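Local coordinates for probable exosome complex exonuclease 2 (Pyrococcus abyssi, PDB 2PO1), which is probably a non-catalytic subunit of the archaeal RNA-degrading exosome that contributes to structuring the Rrp41 active site, at residues C[86-91]-C[100-105]; C[60-65]-C[143-148]; C[152-157]-C[197-202]. All coordinates share one frame; numbering follows the deposited sequence.

Contact 1. Residues C[86-91]-C[100-105]; sequences NVELVP and GPPDER. With nucleotides of chain A.
L89 packs against the loop that leads into helix 104-118. Its CD2 methyl lies 3.7 Å from D103 OD1 and 3.8 Å from R105 CB. The L89 and D103 side chains cross at about a right angle. D103 holds the N-cap position of the helix. Its CG sits between the backbone N and the carbonyl carbon (chi1 75°), and OD1 caps the backbone N of A106. The second oxygen serves the arginine. R105 NE forms a salt bridge with D103 OD2, modelled at a short 2.5 Å. The oxygen uses its syn lone pair and lies close to the guanidinium plane. R105 NH2 adds a weak bond to the same oxygen and also bonds the backbone O of T96. These bonds fix the guanidinium beside the cap.

The other half of the contact receives the base of A4 of chain A, an RNA nucleotide. The bend of E88 at chi2 (-67°) turns its carboxylate toward the N1 and N6 side of the adenine. E88 OE1 also touches P102 CG, at 3.9 Å. E88 OE2 accepts from the adenine N6 at 3.2 Å, with a bent N-H...O angle of 136°. E88 OE2 is also 2.9 Å from the adenine N1; two acceptors this close would probably need a shared proton. A water donates to E88 OE2 and, at 2.9 Å, to G100 O, so it links the strand to the loop. P102 CD comes to 3.4 Å from the adenine C2. An alanine in place of E88 would probably leave the adenine amino group and the bridging water without their shared acceptor, and open a gap beside P102. No direct hydrogen bond joins the two segments. Together they make a pocket edge for the adenine, with a carboxylate toward N6 and P101 and P102 packed on the base.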
loop_
_atom_site.group_PDB
_atom_site.type_symbol
_atom_site.label_atom_id
_atom_site.label_comp_id
_atom_site.label_asym_id
_atom_site.label_seq_id
_atom_site.Cartn_x
_atom_site.Cartn_y
_atom_site.Cartn_z
ATOM N N ASN C 86 -18.788 2.034 -0.479
ATOM C CA ASN C 86 -17.696 1.272 -1.035
ATOM C C ASN C 86 -18.242 0.185 -1.866
ATOM O O ASN C 86 -19.207 -0.491 -1.472
ATOM C CB ASN C 86 -16.763 0.667 0.036
ATOM C CG ASN C 86 -15.533 0.053 -0.566
ATOM O OD1 ASN C 86 -15.320 -1.183 -0.499
ATOM N ND2 ASN C 86 -14.663 0.894 -1.106
ATOM N N VAL C 87 -17.626 -0.014 -3.046
ATOM C CA VAL C 87 -18.024 -1.125 -3.931
ATOM C C VAL C 87 -16.803 -2.026 -4.032
ATOM O O VAL C 87 -15.717 -1.568 -4.388
ATOM C CB VAL C 87 -18.326 -0.576 -5.286
ATOM C CG1 VAL C 87 -18.415 -1.707 -6.313
ATOM C CG2 VAL C 87 -19.651 0.232 -5.230
ATOM N N GLU C 88 -16.998 -3.281 -3.672
ATOM C CA GLU C 88 -16.086 -4.343 -3.913
ATOM C C GLU C 88 -16.533 -5.139 -5.136
ATOM O O GLU C 88 -17.637 -5.736 -5.203
ATOM C CB GLU C 88 -16.023 -5.239 -2.701
ATOM C CG GLU C 88 -15.517 -4.525 -1.439
ATOM C CD GLU C 88 -14.055 -4.125 -1.567
ATOM O OE1 GLU C 88 -13.717 -2.932 -1.448
ATOM O OE2 GLU C 88 -13.254 -5.003 -1.862
ATOM N N LEU C 89 -15.681 -5.066 -6.140
ATOM C CA LEU C 89 -15.822 -5.853 -7.389
ATOM C C LEU C 89 -15.044 -7.119 -7.072
ATOM O O LEU C 89 -13.876 -7.236 -7.407
ATOM C CB LEU C 89 -15.176 -5.061 -8.523
ATOM C CG LEU C 89 -16.158 -4.227 -9.356
ATOM C CD1 LEU C 89 -17.530 -3.883 -8.787
ATOM C CD2 LEU C 89 -15.542 -3.053 -10.099
ATOM N N VAL C 90 -15.709 -8.075 -6.415
ATOM C CA VAL C 90 -14.980 -9.178 -5.861
ATOM C C VAL C 90 -14.635 -10.090 -7.019
ATOM O O VAL C 90 -15.415 -10.182 -7.988
ATOM C CB VAL C 90 -15.699 -9.867 -4.632
ATOM C CG1 VAL C 90 -16.341 -8.773 -3.673
ATOM C CG2 VAL C 90 -16.774 -10.755 -5.061
ATOM N N PRO C 91 -13.447 -10.674 -6.973
ATOM C CA PRO C 91 -12.922 -11.487 -8.045
ATOM C C PRO C 91 -13.886 -12.598 -8.440
ATOM O O PRO C 91 -13.928 -12.988 -9.618
ATOM C CB PRO C 91 -11.656 -12.046 -7.416
ATOM C CG PRO C 91 -11.189 -10.942 -6.612
ATOM C CD PRO C 91 -12.434 -10.548 -5.899
ATOM N N GLY C 100 -7.629 -6.755 -4.894
ATOM C CA GLY C 100 -6.847 -5.557 -4.599
ATOM C C GLY C 100 -7.746 -4.409 -4.234
ATOM O O GLY C 100 -8.977 -4.560 -4.183
ATOM N N PRO C 101 -7.163 -3.219 -4.020
ATOM C CA PRO C 101 -8.000 -2.070 -3.647
ATOM C C PRO C 101 -8.966 -1.718 -4.799
ATOM O O PRO C 101 -8.696 -2.141 -5.943
ATOM C CB PRO C 101 -6.953 -0.973 -3.421
ATOM C CG PRO C 101 -5.798 -1.402 -4.246
ATOM C CD PRO C 101 -5.747 -2.860 -4.127
ATOM N N PRO C 102 -10.072 -0.977 -4.525
ATOM C CA PRO C 102 -10.953 -0.648 -5.651
ATOM C C PRO C 102 -10.236 -0.026 -6.829
ATOM O O PRO C 102 -9.373 0.838 -6.647
ATOM C CB PRO C 102 -11.992 0.322 -5.037
ATOM C CG PRO C 102 -12.090 -0.078 -3.635
ATOM C CD PRO C 102 -10.618 -0.428 -3.264
ATOM N N ASP C 103 -10.515 -0.543 -8.020
ATOM C CA ASP C 103 -9.971 0.008 -9.223
ATOM C C ASP C 103 -10.925 1.141 -9.668
ATOM O O ASP C 103 -11.931 1.420 -9.012
ATOM C CB ASP C 103 -9.872 -1.096 -10.319
ATOM C CG ASP C 103 -11.247 -1.448 -10.913
ATOM O OD1 ASP C 103 -12.267 -1.302 -10.235
ATOM O OD2 ASP C 103 -11.313 -1.852 -12.067
ATOM N N GLU C 104 -10.614 1.807 -10.760
ATOM C CA GLU C 104 -11.439 2.946 -11.181
ATOM C C GLU C 104 -12.884 2.563 -11.433
ATOM O O GLU C 104 -13.806 3.381 -11.276
ATOM C CB GLU C 104 -10.850 3.579 -12.420
ATOM C CG GLU C 104 -10.838 2.650 -13.658
ATOM C CD GLU C 104 -10.375 3.352 -14.927
ATOM O OE1 GLU C 104 -9.765 4.439 -14.839
ATOM O OE2 GLU C 104 -10.617 2.819 -16.038
ATOM N N ARG C 105 -13.144 1.330 -11.844
ATOM C CA ARG C 105 -14.562 0.953 -12.068
ATOM C C ARG C 105 -15.291 0.940 -10.767
ATOM O O ARG C 105 -16.390 1.429 -10.693
ATOM C CB ARG C 105 -14.722 -0.423 -12.728
ATOM C CG ARG C 105 -14.150 -0.484 -14.132
ATOM C CD ARG C 105 -13.919 -1.928 -14.624
ATOM N NE ARG C 105 -13.051 -2.698 -13.722
ATOM C CZ ARG C 105 -12.888 -4.008 -13.787
ATOM N NH1 ARG C 105 -13.510 -4.697 -14.736
ATOM N NH2 ARG C 105 -12.092 -4.636 -12.914
ATOM P P A A 4 -2.738 -6.125 -1.295
ATOM O OP1 A A 4 -1.731 -7.200 -1.474
ATOM O OP2 A A 4 -2.745 -4.960 -2.228
ATOM O "O5'" A A 4 -2.514 -5.545 0.197
ATOM C "C5'" A A 4 -3.555 -4.948 0.999
ATOM C "C4'" A A 4 -3.720 -3.448 0.758
ATOM O "O4'" A A 4 -4.296 -3.169 -0.561
ATOM C "C3'" A A 4 -4.597 -2.742 1.795
ATOM O "O3'" A A 4 -3.810 -1.821 2.567
ATOM C "C2'" A A 4 -5.678 -2.020 0.971
ATOM O "O2'" A A 4 -5.445 -0.619 0.926
ATOM C "C1'" A A 4 -5.623 -2.667 -0.430
ATOM N N9 A A 4 -6.612 -3.762 -0.683
ATOM C C8 A A 4 -6.342 -5.170 -0.853
ATOM N N7 A A 4 -7.385 -5.951 -1.050
ATOM C C5 A A 4 -8.442 -4.980 -1.016
ATOM C C6 A A 4 -9.838 -5.137 -1.171
ATOM N N6 A A 4 -10.361 -6.381 -1.396
ATOM N N1 A A 4 -10.631 -3.956 -1.102
ATOM C C2 A A 4 -10.078 -2.724 -0.872
ATOM N N3 A A 4 -8.783 -2.450 -0.699
ATOM C C4 A A 4 -8.003 -3.631 -0.789
HETATM O O HOH W 1 -11.774 -3.657 -4.211
#

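Contact 2. Residues C[60-65]-C[143-148]; sequences TQVLVG and VHVLDH
The amide of Q61 and the carboxylate of D147 stand side by side and point the same way, with their planes 46° apart. The strands that carry them form an antiparallel pair with a classic beta bulge, within the mixed sheet of the RNase PH fold. The side-chain stems touch at Q61 CG and D147 CB, 3.9 Å apart. The polar ends turn to other partners. Both D147 oxygens are hydrogen-bonded by a neighbouring subunit, and Q61 NE2 has a weak bond to a pentanediol, probably from the crystallisation liquor. The imidazole of H148 meets the ring of F97 with nearly parallel planes. H144 touches V90 at its CE1, and its NE2 is hydrogen-bonded to an acidic side chain of the neighbouring subunit.

At the bulge, L146 and D147 both face Q61. Q61 O therefore takes two donors, L146 N at 2.9 Å and D147 N at 3.1 Å. The D147 donor lies in the carbonyl plane, while the L146 donor is tilted from it. Q61 N returns a bond of 2.8 Å to D147 O. Past the bulge, L63 and H144 form a regular hydrogen-bonded pair. L63 N reaches H144 O at 2.8 Å, and H144 N reaches L63 O at 2.7 Å.

The two faces differ in chemistry. Q61, L63, H144 and D147 lie on the face met by the neighbouring subunit. V62, V64, V143 and V145 form an apolar face under helix 152-166. There V62 touches A155, V64 touches A159, and I156 packs on V143. V64 places CG2 opposite its carbonyl carbon, beside the backbone N, which brings that methyl over the non-hydrogen-bonded partner. V64 CG2 and V143 CG2 meet at 3.9 Å.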
loop_
_atom_site.group_PDB
_atom_site.type_symbol
_atom_site.label_atom_id
_atom_site.label_comp_id
_atom_site.label_asym_id
_atom_site.label_seq_id
_atom_site.Cartn_x
_atom_site.Cartn_y
_atom_site.Cartn_z
ATOM N N THR C 60 -26.903 -10.405 -13.267
ATOM C CA THR C 60 -26.083 -9.532 -12.454
ATOM C C THR C 60 -26.620 -9.605 -11.029
ATOM O O THR C 60 -27.810 -9.431 -10.788
ATOM C CB THR C 60 -26.161 -8.054 -12.936
ATOM O OG1 THR C 60 -25.349 -7.898 -14.099
ATOM C CG2 THR C 60 -25.663 -7.115 -11.867
ATOM N N GLN C 61 -25.748 -9.855 -10.052
ATOM C CA GLN C 61 -26.225 -9.913 -8.665
ATOM C C GLN C 61 -25.353 -9.066 -7.844
ATOM O O GLN C 61 -24.140 -9.192 -7.917
ATOM C CB GLN C 61 -26.055 -11.308 -8.127
ATOM C CG GLN C 61 -26.676 -12.290 -9.024
ATOM C CD GLN C 61 -27.119 -13.485 -8.263
ATOM O OE1 GLN C 61 -27.580 -13.357 -7.139
ATOM N NE2 GLN C 61 -26.976 -14.648 -8.853
ATOM N N VAL C 62 -25.945 -8.221 -7.005
ATOM C CA VAL C 62 -25.110 -7.486 -6.111
ATOM C C VAL C 62 -25.738 -7.485 -4.723
ATOM O O VAL C 62 -26.953 -7.451 -4.591
ATOM C CB VAL C 62 -24.843 -6.064 -6.614
ATOM C CG1 VAL C 62 -24.974 -5.937 -8.113
ATOM C CG2 VAL C 62 -25.623 -5.121 -5.897
ATOM N N LEU C 63 -24.913 -7.634 -3.697
ATOM C CA LEU C 63 -25.392 -7.594 -2.331
ATOM C C LEU C 63 -24.915 -6.334 -1.752
ATOM O O LEU C 63 -23.681 -6.022 -1.831
ATOM C CB LEU C 63 -24.623 -8.625 -1.518
ATOM C CG LEU C 63 -25.306 -9.518 -0.513
ATOM C CD1 LEU C 63 -24.264 -10.278 0.403
ATOM C CD2 LEU C 63 -26.565 -8.901 0.233
ATOM N N VAL C 64 -25.793 -5.649 -1.041
ATOM C CA VAL C 64 -25.343 -4.491 -0.289
ATOM C C VAL C 64 -25.696 -4.695 1.135
ATOM O O VAL C 64 -26.808 -5.181 1.477
ATOM C CB VAL C 64 -26.029 -3.164 -0.799
ATOM C CG1 VAL C 64 -25.732 -1.960 0.145
ATOM C CG2 VAL C 64 -25.545 -2.906 -2.125
ATOM N N GLY C 65 -24.734 -4.389 1.986
ATOM C CA GLY C 65 -24.965 -4.474 3.434
ATOM C C GLY C 65 -24.832 -3.071 3.983
ATOM O O GLY C 65 -24.010 -2.291 3.487
ATOM N N VAL C 143 -20.922 -2.500 -0.744
ATOM C CA VAL C 143 -21.529 -3.092 -1.940
ATOM C C VAL C 143 -20.578 -4.190 -2.319
ATOM O O VAL C 143 -19.374 -3.917 -2.576
ATOM C CB VAL C 143 -21.575 -2.172 -3.144
ATOM C CG1 VAL C 143 -22.151 -2.970 -4.356
ATOM C CG2 VAL C 143 -22.365 -0.853 -2.842
ATOM N N HIS C 144 -21.105 -5.415 -2.284
ATOM C CA HIS C 144 -20.405 -6.585 -2.665
ATOM C C HIS C 144 -20.999 -7.089 -3.985
ATOM O O HIS C 144 -22.107 -7.709 -4.014
ATOM C CB HIS C 144 -20.594 -7.638 -1.572
ATOM C CG HIS C 144 -19.328 -8.294 -1.156
ATOM N ND1 HIS C 144 -18.270 -7.584 -0.646
ATOM C CD2 HIS C 144 -18.978 -9.603 -1.081
ATOM C CE1 HIS C 144 -17.286 -8.416 -0.358
ATOM N NE2 HIS C 144 -17.714 -9.647 -0.563
ATOM N N VAL C 145 -20.299 -6.830 -5.090
ATOM C CA VAL C 145 -20.861 -7.257 -6.406
ATOM C C VAL C 145 -20.557 -8.761 -6.459
ATOM O O VAL C 145 -19.409 -9.129 -6.263
ATOM C CB VAL C 145 -20.273 -6.466 -7.581
ATOM C CG1 VAL C 145 -20.586 -7.163 -8.929
ATOM C CG2 VAL C 145 -20.818 -5.051 -7.561
ATOM N N LEU C 146 -21.591 -9.604 -6.609
ATOM C CA LEU C 146 -21.422 -11.062 -6.569
ATOM C C LEU C 146 -21.383 -11.716 -7.952
ATOM O O LEU C 146 -20.863 -12.792 -8.071
ATOM C CB LEU C 146 -22.528 -11.750 -5.778
ATOM C CG LEU C 146 -22.739 -11.305 -4.345
ATOM C CD1 LEU C 146 -23.951 -12.007 -3.832
ATOM C CD2 LEU C 146 -21.458 -11.589 -3.495
ATOM N N ASP C 147 -21.910 -11.065 -8.993
ATOM C CA ASP C 147 -21.908 -11.679 -10.332
ATOM C C ASP C 147 -22.126 -10.527 -11.253
ATOM O O ASP C 147 -23.117 -9.861 -11.134
ATOM C CB ASP C 147 -23.093 -12.636 -10.483
ATOM C CG ASP C 147 -22.765 -13.872 -11.295
ATOM O OD1 ASP C 147 -23.650 -14.750 -11.345
ATOM O OD2 ASP C 147 -21.654 -14.013 -11.863
ATOM N N HIS C 148 -21.186 -10.292 -12.148
ATOM C CA HIS C 148 -21.222 -9.149 -13.029
ATOM C C HIS C 148 -21.720 -9.647 -14.376
ATOM O O HIS C 148 -21.010 -10.357 -15.123
ATOM C CB HIS C 148 -19.811 -8.568 -13.125
ATOM C CG HIS C 148 -19.673 -7.526 -14.181
ATOM N ND1 HIS C 148 -20.759 -6.898 -14.750
ATOM C CD2 HIS C 148 -18.572 -6.997 -14.770
ATOM C CE1 HIS C 148 -20.329 -6.030 -15.644
ATOM N NE2 HIS C 148 -19.007 -6.069 -15.672
#

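Contact 3. Residues C[152-157]-C[197-202]; sequences LMDAIG and VPVTFA
P198 lays its ring over the backbone of G157 and M153. P198 CD is 3.7 Å from G157 CA, and P198 CG is 3.7 Å from M153 O. This is helix-on-sheet packing inside the RNase PH fold. The helical segment 152-157 runs nearly antiparallel to the strand segment 197-202, at 166°. The axes of 152-157 and 197-202 approach to 7.1 Å. The small size of G157 allows this closeness: a CB at that position would run into the proline ring.

D154 makes the polar link. Its CG is opposite the carbonyl carbon and beside the backbone N (chi1 -63°), and the carboxylate reaches across to the strand. T200 OG1 donates to D154 OD1 in a short bond of 2.5 Å. The hydroxyl comes on the syn side, 24° out of the carboxylate plane. T200 N gives D154 OD2 a second, weak bond of 2.7 Å, which is strongly bent. One threonine thus meets both oxygens of the buried carboxylate. Further bonds from Y36 OH and N151 ND2 reach D154 OD2, and T200 OG1 also bonds T225 OG1 on the adjoining strand. These partners hold the carboxylate against turning. The donors around it are likely to compensate for P198 O, an acceptor 3.3 Å from D154 OD1.

M153 fills the apolar side. It bends at chi2 and chi3, and the side chain also touches L109, V112 and I113 of helix 104-118. I113 touches P198 too, so this second helix backs the proline. The contact ties domain 1 of the 3' exoribonuclease family to domain 2 within one buried interior. M153 crosses T200 at about a right angle, with M153 CG 3.8 Å from T200 OG1 and 4.2 Å from P198 CB.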
loop_
_atom_site.group_PDB
_atom_site.type_symbol
_atom_site.label_atom_id
_atom_site.label_comp_id
_atom_site.label_asym_id
_atom_site.label_seq_id
_atom_site.Cartn_x
_atom_site.Cartn_y
_atom_site.Cartn_z
ATOM N N LEU C 152 -23.823 -2.978 -13.473
ATOM C CA LEU C 152 -23.559 -2.880 -12.087
ATOM C C LEU C 152 -24.119 -1.591 -11.504
ATOM O O LEU C 152 -24.607 -1.573 -10.403
ATOM C CB LEU C 152 -22.026 -2.937 -11.857
ATOM C CG LEU C 152 -21.333 -4.213 -12.318
ATOM C CD1 LEU C 152 -19.834 -4.133 -12.040
ATOM C CD2 LEU C 152 -22.013 -5.402 -11.613
ATOM N N MET C 153 -24.013 -0.474 -12.221
ATOM C CA MET C 153 -24.414 0.771 -11.658
ATOM C C MET C 153 -25.847 0.724 -11.149
ATOM O O MET C 153 -26.127 1.055 -9.993
ATOM C CB MET C 153 -24.245 1.860 -12.706
ATOM C CG MET C 153 -24.668 3.173 -12.160
ATOM S SD MET C 153 -23.352 3.880 -11.238
ATOM C CE MET C 153 -22.178 4.283 -12.553
ATOM N N ASP C 154 -26.770 0.251 -11.961
ATOM C CA ASP C 154 -28.160 0.278 -11.517
ATOM C C ASP C 154 -28.380 -0.764 -10.463
ATOM O O ASP C 154 -29.074 -0.550 -9.492
ATOM C CB ASP C 154 -29.123 0.031 -12.655
ATOM C CG ASP C 154 -29.053 1.091 -13.722
ATOM O OD1 ASP C 154 -28.174 1.932 -13.618
ATOM O OD2 ASP C 154 -29.891 1.096 -14.680
ATOM N N ALA C 155 -27.787 -1.917 -10.660
ATOM C CA ALA C 155 -27.975 -3.001 -9.690
ATOM C C ALA C 155 -27.448 -2.529 -8.340
ATOM O O ALA C 155 -28.091 -2.761 -7.339
ATOM C CB ALA C 155 -27.252 -4.236 -10.155
ATOM N N ILE C 156 -26.287 -1.831 -8.325
ATOM C CA ILE C 156 -25.702 -1.376 -7.081
ATOM C C ILE C 156 -26.546 -0.257 -6.482
ATOM O O ILE C 156 -26.780 -0.241 -5.291
ATOM C CB ILE C 156 -24.218 -0.891 -7.236
ATOM C CG1 ILE C 156 -23.278 -2.055 -7.560
ATOM C CG2 ILE C 156 -23.806 -0.183 -5.957
ATOM C CD1 ILE C 156 -22.047 -1.616 -8.187
ATOM N N GLY C 157 -27.082 0.673 -7.285
ATOM C CA GLY C 157 -27.882 1.730 -6.690
ATOM C C GLY C 157 -29.217 1.226 -6.143
ATOM O O GLY C 157 -29.712 1.710 -5.125
ATOM N N VAL C 197 -32.850 6.094 -7.877
ATOM C CA VAL C 197 -32.676 4.841 -8.599
ATOM C C VAL C 197 -31.848 5.225 -9.803
ATOM O O VAL C 197 -32.232 6.140 -10.527
ATOM C CB VAL C 197 -34.066 4.275 -9.028
ATOM C CG1 VAL C 197 -33.911 3.169 -10.038
ATOM C CG2 VAL C 197 -34.810 3.745 -7.820
ATOM N N PRO C 198 -30.664 4.594 -9.990
ATOM C CA PRO C 198 -29.986 4.964 -11.240
ATOM C C PRO C 198 -30.611 4.179 -12.352
ATOM O O PRO C 198 -30.955 2.985 -12.175
ATOM C CB PRO C 198 -28.532 4.510 -11.049
ATOM C CG PRO C 198 -28.449 3.902 -9.701
ATOM C CD PRO C 198 -29.878 3.608 -9.219
ATOM N N VAL C 199 -30.816 4.850 -13.480
ATOM C CA VAL C 199 -31.143 4.099 -14.659
ATOM C C VAL C 199 -30.046 4.319 -15.676
ATOM O O VAL C 199 -29.654 5.441 -15.895
ATOM C CB VAL C 199 -32.515 4.528 -15.165
ATOM C CG1 VAL C 199 -32.763 3.923 -16.489
ATOM C CG2 VAL C 199 -33.604 4.116 -14.111
ATOM N N THR C 200 -29.559 3.257 -16.302
ATOM C CA THR C 200 -28.356 3.333 -17.107
ATOM C C THR C 200 -28.627 2.846 -18.507
ATOM O O THR C 200 -29.323 1.889 -18.691
ATOM C CB THR C 200 -27.240 2.520 -16.449
ATOM O OG1 THR C 200 -26.786 3.228 -15.292
ATOM C CG2 THR C 200 -26.135 2.323 -17.376
ATOM N N PHE C 201 -28.145 3.593 -19.493
ATOM C CA PHE C 201 -28.314 3.255 -20.914
ATOM C C PHE C 201 -26.958 2.995 -21.534
ATOM O O PHE C 201 -25.994 3.694 -21.215
ATOM C CB PHE C 201 -28.987 4.419 -21.681
ATOM C CG PHE C 201 -30.299 4.844 -21.083
ATOM C CD1 PHE C 201 -30.336 5.589 -19.893
ATOM C CD2 PHE C 201 -31.494 4.471 -21.680
ATOM C CE1 PHE C 201 -31.560 5.939 -19.310
ATOM C CE2 PHE C 201 -32.721 4.831 -21.099
ATOM C CZ PHE C 201 -32.746 5.550 -19.914
ATOM N N ALA C 202 -26.888 2.018 -22.439
ATOM C CA ALA C 202 -25.714 1.824 -23.295
ATOM C C ALA C 202 -26.050 2.463 -24.617
ATOM O O ALA C 202 -27.125 2.265 -25.128
ATOM C CB ALA C 202 -25.453 0.356 -23.485
#

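Overall arrangement
Contacts 1 and 2 share a sheet, because strands 82-89 and 135-147 are neighbours in it. Backbone bonds from V143 to N86 and E88 join them directly, and their centres are about 11 Å apart. Contact 1 lies farthest from the chain centre, is only partly buried and meets RNA. Contact 3 is buried near the middle, touches no other chain, and alone joins domain 1 to domain 2. Helix 152-166 connects all three: L152 packs on L89 and V145, and I156 on V87 and V143. Side-chain polarity serves the nucleotide and a helix-capping salt bridge in contact 1, and an internal carboxylate network in contact 3. In buried contact 2 backbone bonds do the pairing, and H144 and D147 turn their polar ends to a neighbouring subunit.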